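Local coordinates for chaperone SycD (PDB 4NRH), which probably acts as a type III secretion chaperone of the LcrH/SycD family, engaging the gatekeeper CopN in a complex that directs secretion of translocator proteins, at residues E166-E169 against E170-I174; A77-I80 against T81-W85; S57-L60 against E61-Y64. All coordinates share one frame; numbering follows the deposited sequence.

Overall arrangement
From the N terminus the chain reaches contact 3 (57-60 with 61-64) first, at the start of helix 57-72, then contact 2 (77-80 with 81-85) on the next helix, 76-89, and last contact 1 (166-169 with 170-174) on the C-terminal helix 165-174. Each closes a single helical turn, and they lie in series, so none nests within or crosses another. Contacts 2 and 3 have centres 14 Å apart and touch where their helices pack together, with Val82 on Val63 and Phe83 beside Tyr64. Contact 1 stands apart, its centre 31 Å from that of contact 2, on the opposite side of the chain's centre, where it joins helices 129-140 and 147-158.

Contact 1. Residues E166-E169 against E170-I174; sequences ELKE and EILDI
Leu167 and Ile171, one helical turn apart on helix 165-174, form the buried side of this C-terminal helix of an all-helical chaperone with tetratricopeptide repeat character. Their side chains meet at a slant, and the leucine branch CD2 comes to 3.9 Å from Ile171 CG1. That methylene is also set against the main chain, because CG1 of Ile171 lies beside its own backbone N (chi1 -60°), directed back down the helix toward the preceding turn. Ile171 CG1 thus rests 3.3 Å from Leu167 O, the same carbonyl oxygen that accepts the backbone bond from Ile171 N at 3.0 Å.

Leu172 meets Lys168 in a similar way on the neighbouring face. Leu172 places CG beside its backbone N, 3.4 Å from Lys168 O, while its CD1 branch approaches the aliphatic CG of the extended Lys168 at 4.5 Å, a loose approach. Backbone bonds join Leu172 N to Lys168 O and Asp173 N to Glu169 O, whereas the bond from Glu170 N to Glu166 O is weak.

Farther out, Trp155 of helix 147-158 meets Lys168, Ile171 and Leu172, so the two apolar residues and the lysine present a joint surface to one indole. Tyr129 and Tyr132 of helix 129-140 lie against Leu167, and Tyr132 also touches Glu170. The helix therefore sits over the two helices before it, its acidic residues Glu166, Glu169 and Asp173 on the exposed side. There Asp173 CB stands 3.5 Å from Glu169 O, which takes the backbone bond from Asp173 N at 2.9 Å.

Contact 2. Residues A77-I80 against T81-W85; sequences AKSI and TVFRW
With CG1 of Ile80 beside its backbone N (chi1 -71°), the methyl CG2 falls beside the carbonyl carbon, and Arg84 sends CG back beside its own N, which lays the two side chains next to each other, pointing the same way, on helix 76-89 of this tetratricopeptide-repeat-like chaperone. The methyl CG2 of Ile80 lies over one face of the guanidinium, offset toward its rim and 3.3 Å from Arg84 NH1. Arg84 CG meanwhile rests 3.2 Å from Ile80 O, the acceptor for Arg84 N, so the start of the arginine is packed on the backbone and its far end on the isoleucine. Glu32 and Leu35 of helix 31-35 also touch this arginine.

On the adjoining face Phe83 lies along the preceding turn. Its ring atom CE2 is 3.8 Å from Ser79 CB, and Ser79 O approaches the ring obliquely while accepting the backbone bond from Phe83 N. The hydroxyl of Ser79 serves other partners: OG is hydrogen-bonded to Tyr76 O and to Ser103 OG of helix 94-106, a buried polar link between neighbouring helices. Ser103 touches Ile80 and Phe83 as well, while Val82 packs on Val63 of helix 57-72.

Thr81, on an exposed side, returns its hydroxyl to the helix. Ala77 O receives two bonds from this one residue, arriving from opposite faces of the carbonyl plane: one from Thr81 N at 3.3 Å and the other from Thr81 OG1 at 3.2 Å.

Contact 3. Residues S57-L60 against E61-Y64; sequences SEDL and EKVY
Leu60 and Glu61 have the most surface buried within this turn. The contact of Leu60 is made by its base and backbone: Leu60 O accepts from Tyr64 N at 2.8 Å, and Tyr64 CB leans on the same oxygen at 3.5 Å. The leucine side chain also packs against Leu86 of helix 76-89 and Gln50 of helix 49-52. Glu61 CB lies 3.5 Å from Glu58 O and equally far from Ser57 O. The backbone bond runs from Glu61 N to Ser57 O at 3.0 Å. With CG anti to the backbone N (chi1 -173°) and a bend at chi2, the carboxylate of Glu61 leaves the turn for a salt bridge from OE1 to Lys95.

Asp59 comes next. Its OD1 stands 4.3 Å from Lys62 NZ, beyond salt-bridge range, and is hydrogen-bonded to His9 of helix 9-19; the nearby ammonium would probably still favour the charged carboxylate. Just before the helix, Ser56 OG is hydrogen-bonded to Asp59 N. The arrangement is that of the first turns of an amphipathic helix, consistent with the helical-repeat fold of the LcrH/SycD chaperones.

Contact 1. Residues E166-E169 against E170-I174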
loop_
_atom_site.group_PDB
_atom_site.type_symbol
_atom_site.label_atom_id
_atom_site.label_comp_id
_atom_site.label_asym_id
_atom_site.label_seq_id
_atom_site.Cartn_x
_atom_site.Cartn_y
_atom_site.Cartn_z
ATOM N N GLU D 166 10.025 -16.239 -42.864
ATOM C CA GLU D 166 8.745 -16.901 -42.630
ATOM C C GLU D 166 7.608 -15.888 -42.524
ATOM O O GLU D 166 6.502 -16.127 -43.010
ATOM C CB GLU D 166 8.801 -17.760 -41.364
ATOM C CG GLU D 166 9.442 -19.123 -41.569
ATOM C CD GLU D 166 9.430 -19.970 -40.310
ATOM O OE1 GLU D 166 9.332 -19.397 -39.205
ATOM O OE2 GLU D 166 9.518 -21.210 -40.428
ATOM N N LEU D 167 7.890 -14.757 -41.885
ATOM C CA LEU D 167 6.916 -13.680 -41.756
ATOM C C LEU D 167 6.742 -12.941 -43.082
ATOM O O LEU D 167 5.628 -12.572 -43.453
ATOM C CB LEU D 167 7.340 -12.699 -40.660
ATOM C CG LEU D 167 6.267 -12.183 -39.695
ATOM C CD1 LEU D 167 6.827 -11.058 -38.833
ATOM C CD2 LEU D 167 5.010 -11.726 -40.424
ATOM N N LYS D 168 7.851 -12.724 -43.785
ATOM C CA LYS D 168 7.825 -12.050 -45.081
ATOM C C LYS D 168 6.930 -12.787 -46.073
ATOM O O LYS D 168 6.192 -12.164 -46.838
ATOM C CB LYS D 168 9.241 -11.918 -45.650
ATOM C CG LYS D 168 9.287 -11.338 -47.055
ATOM C CD LYS D 168 10.709 -11.252 -47.587
ATOM C CE LYS D 168 10.741 -10.579 -48.952
ATOM N NZ LYS D 168 12.108 -10.567 -49.542
ATOM N N GLU D 169 7.001 -14.114 -46.052
ATOM C CA GLU D 169 6.159 -14.945 -46.905
ATOM C C GLU D 169 4.683 -14.729 -46.587
ATOM O O GLU D 169 3.858 -14.571 -47.488
ATOM C CB GLU D 169 6.518 -16.425 -46.739
ATOM C CG GLU D 169 7.949 -16.777 -47.117
ATOM C CD GLU D 169 8.156 -16.872 -48.616
ATOM O OE1 GLU D 169 7.161 -16.792 -49.366
ATOM O OE2 GLU D 169 9.319 -17.031 -49.045
ATOM N N GLU D 170 4.362 -14.730 -45.296
ATOM C CA GLU D 170 2.988 -14.571 -44.830
ATOM C C GLU D 170 2.365 -13.245 -45.260
ATOM O O GLU D 170 1.218 -13.210 -45.704
ATOM C CB GLU D 170 2.932 -14.697 -43.306
ATOM C CG GLU D 170 1.532 -14.582 -42.721
ATOM C CD GLU D 170 0.651 -15.766 -43.074
ATOM O OE1 GLU D 170 1.195 -16.831 -43.435
ATOM O OE2 GLU D 170 -0.588 -15.632 -42.988
ATOM N N ILE D 171 3.125 -12.161 -45.135
ATOM C CA ILE D 171 2.624 -10.833 -45.478
ATOM C C ILE D 171 2.340 -10.742 -46.975
ATOM O O ILE D 171 1.356 -10.129 -47.394
ATOM C CB ILE D 171 3.621 -9.729 -45.065
ATOM C CG1 ILE D 171 3.860 -9.773 -43.555
ATOM C CG2 ILE D 171 3.113 -8.356 -45.483
ATOM C CD1 ILE D 171 4.797 -8.700 -43.047
ATOM N N LEU D 172 3.201 -11.366 -47.774
ATOM C CA LEU D 172 2.964 -11.494 -49.207
ATOM C C LEU D 172 1.678 -12.276 -49.461
ATOM O O LEU D 172 0.879 -11.916 -50.324
ATOM C CB LEU D 172 4.145 -12.180 -49.895
ATOM C CG LEU D 172 5.430 -11.362 -50.032
ATOM C CD1 LEU D 172 6.576 -12.240 -50.513
ATOM C CD2 LEU D 172 5.220 -10.185 -50.972
ATOM N N ASP D 173 1.496 -13.352 -48.701
ATOM C CA ASP D 173 0.320 -14.207 -48.830
ATOM C C ASP D 173 -0.954 -13.462 -48.438
ATOM O O ASP D 173 -2.017 -13.685 -49.017
ATOM C CB ASP D 173 0.481 -15.463 -47.970
ATOM C CG ASP D 173 -0.618 -16.479 -48.211
ATOM O OD1 ASP D 173 -1.157 -16.522 -49.337
ATOM O OD2 ASP D 173 -0.945 -17.234 -47.271
ATOM N N ILE D 174 -0.837 -12.584 -47.447
ATOM C CA ILE D 174 -1.960 -11.762 -47.007
ATOM C C ILE D 174 -2.369 -10.767 -48.091
ATOM O O ILE D 174 -3.557 -10.570 -48.353
ATOM C CB ILE D 174 -1.619 -10.993 -45.711
ATOM C CG1 ILE D 174 -1.443 -11.965 -44.542
ATOM C CG2 ILE D 174 -2.697 -9.968 -45.388
ATOM C CD1 ILE D 174 -1.221 -11.284 -43.211
#

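Contact 2. Residues A77-I80 against T81-W85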
loop_
_atom_site.group_PDB
_atom_site.type_symbol
_atom_site.label_atom_id
_atom_site.label_comp_id
_atom_site.label_asym_id
_atom_site.label_seq_id
_atom_site.Cartn_x
_atom_site.Cartn_y
_atom_site.Cartn_z
ATOM N N ALA D 77 -5.018 -15.974 -17.263
ATOM C CA ALA D 77 -5.279 -15.081 -16.140
ATOM C C ALA D 77 -4.089 -15.019 -15.184
ATOM O O ALA D 77 -3.699 -13.942 -14.733
ATOM C CB ALA D 77 -6.532 -15.521 -15.397
ATOM N N LYS D 78 -3.515 -16.180 -14.884
ATOM C CA LYS D 78 -2.366 -16.258 -13.989
ATOM C C LYS D 78 -1.118 -15.664 -14.633
ATOM O O LYS D 78 -0.323 -14.996 -13.969
ATOM C CB LYS D 78 -2.105 -17.710 -13.579
ATOM C CG LYS D 78 -0.897 -17.894 -12.675
ATOM C CD LYS D 78 -0.725 -19.348 -12.269
ATOM C CE LYS D 78 0.422 -19.513 -11.285
ATOM N NZ LYS D 78 0.622 -20.937 -10.896
ATOM N N SER D 79 -0.948 -15.910 -15.928
ATOM C CA SER D 79 0.206 -15.392 -16.655
ATOM C C SER D 79 0.168 -13.868 -16.726
ATOM O O SER D 79 1.193 -13.209 -16.565
ATOM C CB SER D 79 0.267 -15.988 -18.063
ATOM O OG SER D 79 -0.752 -15.455 -18.891
ATOM N N ILE D 80 -1.021 -13.318 -16.957
ATOM C CA ILE D 80 -1.204 -11.872 -17.029
ATOM C C ILE D 80 -0.817 -11.205 -15.711
ATOM O O ILE D 80 -0.131 -10.181 -15.703
ATOM C CB ILE D 80 -2.661 -11.510 -17.387
ATOM C CG1 ILE D 80 -2.954 -11.876 -18.844
ATOM C CG2 ILE D 80 -2.914 -10.030 -17.177
ATOM C CD1 ILE D 80 -4.422 -11.810 -19.213
ATOM N N THR D 81 -1.255 -11.795 -14.603
ATOM C CA THR D 81 -0.885 -11.324 -13.273
ATOM C C THR D 81 0.632 -11.244 -13.105
ATOM O O THR D 81 1.166 -10.237 -12.641
ATOM C CB THR D 81 -1.462 -12.238 -12.172
ATOM O OG1 THR D 81 -2.895 -12.175 -12.194
ATOM C CG2 THR D 81 -0.960 -11.808 -10.802
ATOM N N VAL D 82 1.317 -12.314 -13.497
ATOM C CA VAL D 82 2.764 -12.413 -13.341
ATOM C C VAL D 82 3.529 -11.410 -14.204
ATOM O O VAL D 82 4.430 -10.724 -13.717
ATOM C CB VAL D 82 3.256 -13.836 -13.680
ATOM C CG1 VAL D 82 4.776 -13.887 -13.708
ATOM C CG2 VAL D 82 2.698 -14.841 -12.683
ATOM N N PHE D 83 3.166 -11.323 -15.480
ATOM C CA PHE D 83 3.874 -10.452 -16.415
ATOM C C PHE D 83 3.719 -8.971 -16.071
ATOM O O PHE D 83 4.641 -8.186 -16.284
ATOM C CB PHE D 83 3.411 -10.715 -17.851
ATOM C CG PHE D 83 3.776 -12.080 -18.361
ATOM C CD1 PHE D 83 5.042 -12.597 -18.138
ATOM C CD2 PHE D 83 2.862 -12.843 -19.070
ATOM C CE1 PHE D 83 5.387 -13.852 -18.601
ATOM C CE2 PHE D 83 3.201 -14.100 -19.535
ATOM C CZ PHE D 83 4.465 -14.605 -19.300
ATOM N N ARG D 84 2.557 -8.591 -15.548
ATOM C CA ARG D 84 2.352 -7.218 -15.093
ATOM C C ARG D 84 3.310 -6.858 -13.959
ATOM O O ARG D 84 3.845 -5.752 -13.921
ATOM C CB ARG D 84 0.904 -6.995 -14.649
ATOM C CG ARG D 84 -0.102 -6.980 -15.790
ATOM C CD ARG D 84 -1.348 -6.198 -15.407
ATOM N NE ARG D 84 -2.261 -6.034 -16.535
ATOM C CZ ARG D 84 -3.479 -6.561 -16.595
ATOM N NH1 ARG D 84 -3.943 -7.283 -15.584
ATOM N NH2 ARG D 84 -4.238 -6.360 -17.664
ATOM N N TRP D 85 3.517 -7.795 -13.035
ATOM C CA TRP D 85 4.478 -7.602 -11.952
ATOM C C TRP D 85 5.894 -7.437 -12.495
ATOM O O TRP D 85 6.651 -6.581 -12.036
ATOM C CB TRP D 85 4.429 -8.773 -10.966
ATOM C CG TRP D 85 3.375 -8.630 -9.908
ATOM C CD1 TRP D 85 2.241 -9.376 -9.773
ATOM C CD2 TRP D 85 3.362 -7.681 -8.834
ATOM N NE1 TRP D 85 1.522 -8.951 -8.680
ATOM C CE2 TRP D 85 2.190 -7.910 -8.087
ATOM C CE3 TRP D 85 4.229 -6.659 -8.433
ATOM C CZ2 TRP D 85 1.860 -7.157 -6.965
ATOM C CZ3 TRP D 85 3.900 -5.911 -7.315
ATOM C CH2 TRP D 85 2.726 -6.165 -6.595
#

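Contact 3. Residues S57-L60 against E61-Y64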
loop_
_atom_site.group_PDB
_atom_site.type_symbol
_atom_site.label_atom_id
_atom_site.label_comp_id
_atom_site.label_asym_id
_atom_site.label_seq_id
_atom_site.Cartn_x
_atom_site.Cartn_y
_atom_site.Cartn_z
ATOM N N SER D 57 18.543 -10.039 -11.673
ATOM C CA SER D 57 17.951 -10.393 -12.957
ATOM C C SER D 57 17.638 -11.884 -13.014
ATOM O O SER D 57 16.740 -12.313 -13.738
ATOM C CB SER D 57 18.881 -10.001 -14.106
ATOM O OG SER D 57 20.003 -10.864 -14.168
ATOM N N GLU D 58 18.388 -12.668 -12.248
ATOM C CA GLU D 58 18.129 -14.095 -12.122
ATOM C C GLU D 58 16.786 -14.339 -11.440
ATOM O O GLU D 58 16.055 -15.262 -11.801
ATOM C CB GLU D 58 19.252 -14.784 -11.342
ATOM C CG GLU D 58 20.634 -14.629 -11.964
ATOM C CD GLU D 58 21.381 -13.417 -11.440
ATOM O OE1 GLU D 58 20.805 -12.308 -11.446
ATOM O OE2 GLU D 58 22.549 -13.572 -11.024
ATOM N N ASP D 59 16.472 -13.509 -10.449
ATOM C CA ASP D 59 15.196 -13.593 -9.747
ATOM C C ASP D 59 14.022 -13.319 -10.681
ATOM O O ASP D 59 13.007 -14.013 -10.632
ATOM C CB ASP D 59 15.164 -12.622 -8.565
ATOM C CG ASP D 59 16.000 -13.101 -7.394
ATOM O OD1 ASP D 59 16.194 -14.329 -7.265
ATOM O OD2 ASP D 59 16.461 -12.252 -6.603
ATOM N N LEU D 60 14.162 -12.301 -11.524
ATOM C CA LEU D 60 13.109 -11.947 -12.471
ATOM C C LEU D 60 12.927 -13.037 -13.520
ATOM O O LEU D 60 11.812 -13.287 -13.980
ATOM C CB LEU D 60 13.412 -10.611 -13.151
ATOM C CG LEU D 60 13.301 -9.355 -12.284
ATOM C CD1 LEU D 60 13.329 -8.109 -13.154
ATOM C CD2 LEU D 60 12.036 -9.391 -11.443
ATOM N N GLU D 61 14.028 -13.677 -13.900
ATOM C CA GLU D 61 13.980 -14.762 -14.872
ATOM C C GLU D 61 13.180 -15.943 -14.333
ATOM O O GLU D 61 12.406 -16.560 -15.065
ATOM C CB GLU D 61 15.389 -15.210 -15.260
ATOM C CG GLU D 61 15.418 -16.219 -16.397
ATOM C CD GLU D 61 14.688 -15.731 -17.636
ATOM O OE1 GLU D 61 14.833 -14.543 -17.989
ATOM O OE2 GLU D 61 13.966 -16.538 -18.257
ATOM N N LYS D 62 13.381 -16.261 -13.057
ATOM C CA LYS D 62 12.618 -17.320 -12.404
ATOM C C LYS D 62 11.128 -17.015 -12.467
ATOM O O LYS D 62 10.313 -17.890 -12.758
ATOM C CB LYS D 62 13.044 -17.491 -10.943
ATOM C CG LYS D 62 14.444 -18.042 -10.737
ATOM C CD LYS D 62 14.763 -18.124 -9.250
ATOM C CE LYS D 62 16.156 -18.676 -8.996
ATOM N NZ LYS D 62 16.497 -18.655 -7.545
ATOM N N VAL D 63 10.786 -15.760 -12.196
ATOM C CA VAL D 63 9.403 -15.305 -12.238
ATOM C C VAL D 63 8.859 -15.359 -13.665
ATOM O O VAL D 63 7.699 -15.710 -13.885
ATOM C CB VAL D 63 9.270 -13.870 -11.682
ATOM C CG1 VAL D 63 7.839 -13.382 -11.794
ATOM C CG2 VAL D 63 9.729 -13.823 -10.231
ATOM N N TYR D 64 9.706 -15.018 -14.632
ATOM C CA TYR D 64 9.316 -15.057 -16.039
ATOM C C TYR D 64 8.913 -16.463 -16.469
ATOM O O TYR D 64 7.920 -16.643 -17.175
ATOM C CB TYR D 64 10.447 -14.546 -16.932
ATOM C CG TYR D 64 10.092 -14.545 -18.403
ATOM C CD1 TYR D 64 9.087 -13.721 -18.892
ATOM C CD2 TYR D 64 10.754 -15.374 -19.300
ATOM C CE1 TYR D 64 8.755 -13.715 -20.234
ATOM C CE2 TYR D 64 10.430 -15.376 -20.645
ATOM C CZ TYR D 64 9.429 -14.545 -21.106
ATOM O OH TYR D 64 9.099 -14.542 -22.442
#